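Local atomic coordinates of 4-oxalmesaconate hydratase (Pseudomonas putida, PDB entry 5CGZ), a protein that catalyses the zinc-dependent hydration of oxalomesaconic acid enol to 4-carboxy-4-hydroxy-2-oxoadipic acid, the third step of gallate degradation. Residues His10-Asp13 with Phe14-Ala18. Residues are numbered along the deposited sequence; the frame is centred on the assembly and turned at random.
With ZN (zinc ion), chain C.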
loop_
_atom_site.group_PDB
_atom_site.type_symbol
_atom_site.label_atom_id
_atom_site.label_comp_id
_atom_site.label_asym_id
_atom_site.label_seq_id
_atom_site.Cartn_x
_atom_site.Cartn_y
_atom_site.Cartn_z
ATOM N N HIS A 10 10.240 -15.986 20.963
ATOM C CA HIS A 10 10.251 -17.301 21.580
ATOM C C HIS A 10 11.643 -17.876 21.381
ATOM O O HIS A 10 12.326 -17.513 20.426
ATOM C CB HIS A 10 9.179 -18.185 20.949
ATOM C CG HIS A 10 7.850 -17.502 20.821
ATOM N ND1 HIS A 10 7.301 -17.156 19.601
ATOM C CD2 HIS A 10 6.977 -17.068 21.761
ATOM C CE1 HIS A 10 6.138 -16.560 19.798
ATOM N NE2 HIS A 10 5.918 -16.491 21.101
ATOM N N SER A 11 12.059 -18.779 22.258
ATOM C CA SER A 11 13.448 -19.231 22.267
ATOM C C SER A 11 13.912 -19.876 20.952
ATOM O O SER A 11 15.072 -19.742 20.596
ATOM C CB SER A 11 13.682 -20.199 23.441
ATOM O OG SER A 11 12.784 -21.297 23.413
ATOM N N ALA A 12 13.024 -20.540 20.211
ATOM C CA ALA A 12 13.450 -21.225 18.981
ATOM C C ALA A 12 13.604 -20.299 17.764
ATOM O O ALA A 12 14.298 -20.625 16.795
ATOM C CB ALA A 12 12.477 -22.352 18.644
ATOM N N ASP A 13 12.964 -19.142 17.815
ATOM C CA ASP A 13 12.906 -18.283 16.643
ATOM C C ASP A 13 14.268 -17.863 16.101
ATOM O O ASP A 13 14.457 -17.842 14.889
ATOM C CB ASP A 13 12.064 -17.050 16.955
ATOM C CG ASP A 13 10.581 -17.344 16.876
ATOM O OD1 ASP A 13 9.864 -17.123 17.872
ATOM O OD2 ASP A 13 10.141 -17.801 15.798
ATOM N N PHE A 14 15.220 -17.536 16.970
ATOM C CA PHE A 14 16.499 -17.061 16.460
ATOM C C PHE A 14 17.219 -18.180 15.713
ATOM O O PHE A 14 18.047 -17.911 14.849
ATOM C CB PHE A 14 17.390 -16.482 17.584
ATOM C CG PHE A 14 18.018 -17.520 18.490
ATOM C CD1 PHE A 14 17.362 -17.956 19.634
ATOM C CD2 PHE A 14 19.286 -18.020 18.221
ATOM C CE1 PHE A 14 17.949 -18.900 20.484
ATOM C CE2 PHE A 14 19.884 -18.965 19.062
ATOM C CZ PHE A 14 19.214 -19.407 20.197
ATOM N N VAL A 15 16.887 -19.432 16.022
ATOM C CA VAL A 15 17.537 -20.552 15.346
ATOM C C VAL A 15 16.998 -20.707 13.919
ATOM O O VAL A 15 17.773 -20.734 12.972
ATOM C CB VAL A 15 17.361 -21.883 16.132
ATOM C CG1 VAL A 15 17.971 -23.053 15.359
ATOM C CG2 VAL A 15 18.005 -21.771 17.509
ATOM N N TRP A 16 15.678 -20.778 13.759
ATOM C CA TRP A 16 15.093 -20.906 12.419
ATOM C C TRP A 16 15.428 -19.723 11.517
ATOM O O TRP A 16 15.720 -19.898 10.330
ATOM C CB TRP A 16 13.567 -21.024 12.473
ATOM C CG TRP A 16 12.989 -22.033 13.421
ATOM C CD1 TRP A 16 12.134 -21.782 14.458
ATOM C CD2 TRP A 16 13.181 -23.454 13.395
ATOM N NE1 TRP A 16 11.794 -22.959 15.086
ATOM C CE2 TRP A 16 12.425 -23.998 14.456
ATOM C CE3 TRP A 16 13.918 -24.319 12.578
ATOM C CZ2 TRP A 16 12.390 -25.367 14.727
ATOM C CZ3 TRP A 16 13.881 -25.679 12.846
ATOM C CH2 TRP A 16 13.125 -26.188 13.913
ATOM N N ARG A 17 15.376 -18.522 12.085
ATOM C CA ARG A 17 15.288 -17.292 11.289
ATOM C C ARG A 17 16.568 -16.472 11.241
ATOM O O ARG A 17 16.712 -15.618 10.369
ATOM C CB ARG A 17 14.154 -16.403 11.832
ATOM C CG ARG A 17 12.874 -17.172 12.026
ATOM C CD ARG A 17 11.662 -16.336 12.427
ATOM N NE ARG A 17 10.696 -17.291 12.958
ATOM C CZ ARG A 17 10.013 -18.143 12.201
ATOM N NH1 ARG A 17 10.137 -18.107 10.874
ATOM N NH2 ARG A 17 9.196 -19.014 12.766
ATOM N N ALA A 18 17.485 -16.713 12.178
ATOM C CA ALA A 18 18.681 -15.877 12.296
ATOM C C ALA A 18 19.975 -16.673 12.488
ATOM O O ALA A 18 21.043 -16.078 12.651
ATOM C CB ALA A 18 18.511 -14.895 13.458
HETATM ZN ZN ZN C . 7.929 -17.577 17.684
HETATM O O HOH W 1 7.683 -19.414 16.018
#
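D13 and R17, one helical turn apart, form a buried local salt bridge at the start of helix 13-27, just after the loop that follows strand 3-8 and carries the zinc ligand H10. The two side chains lie alongside each other and point the same way. R17 NE gives a nearly straight bond to D13 OD2 at 2.9 Å, with an N-H...O angle of 166°. The oxygen lies in the guanidinium plane, but NE meets the carboxylate on its anti side and 26° out of its plane. R17 NH2 adds a weak bond to the same oxygen. A chain extended from CG to NE carries the group past D13 O. The other carboxylate oxygen, D13 OD1, binds zinc at 2.0 Å. Thus one branch holds the metal and the other holds the arginine. H10 ND1 binds the same ion at 2.1 Å, and water 1 is a further, longer ligand at 2.5 Å. E44 and H123 complete the site. H10 on the loop and D13 at the first turn of helix 13-27 form the His-x-x-Asp metal motif of the PIG-L/MshB family, where the first strand of the Rossmann-like fold passes into its first helix. R17 NH1 is anchored by Y199 and the carbonyl of E158. A leucine in place of R17 would probably leave D13 OD2 without its charged mate and the carboxylate freer to turn at the zinc. The backbone also winds up here: R17 N bonds to D13 O, and V15 N bonds to A12 O. The F14 ring comes close to the backbone, its CE1 3.0 Å from S11 O, and packs on V6 and on A67 and L74 of helix 56-74. On another side of the turn, A12 CB touches W16 NE1 at 3.7 Å.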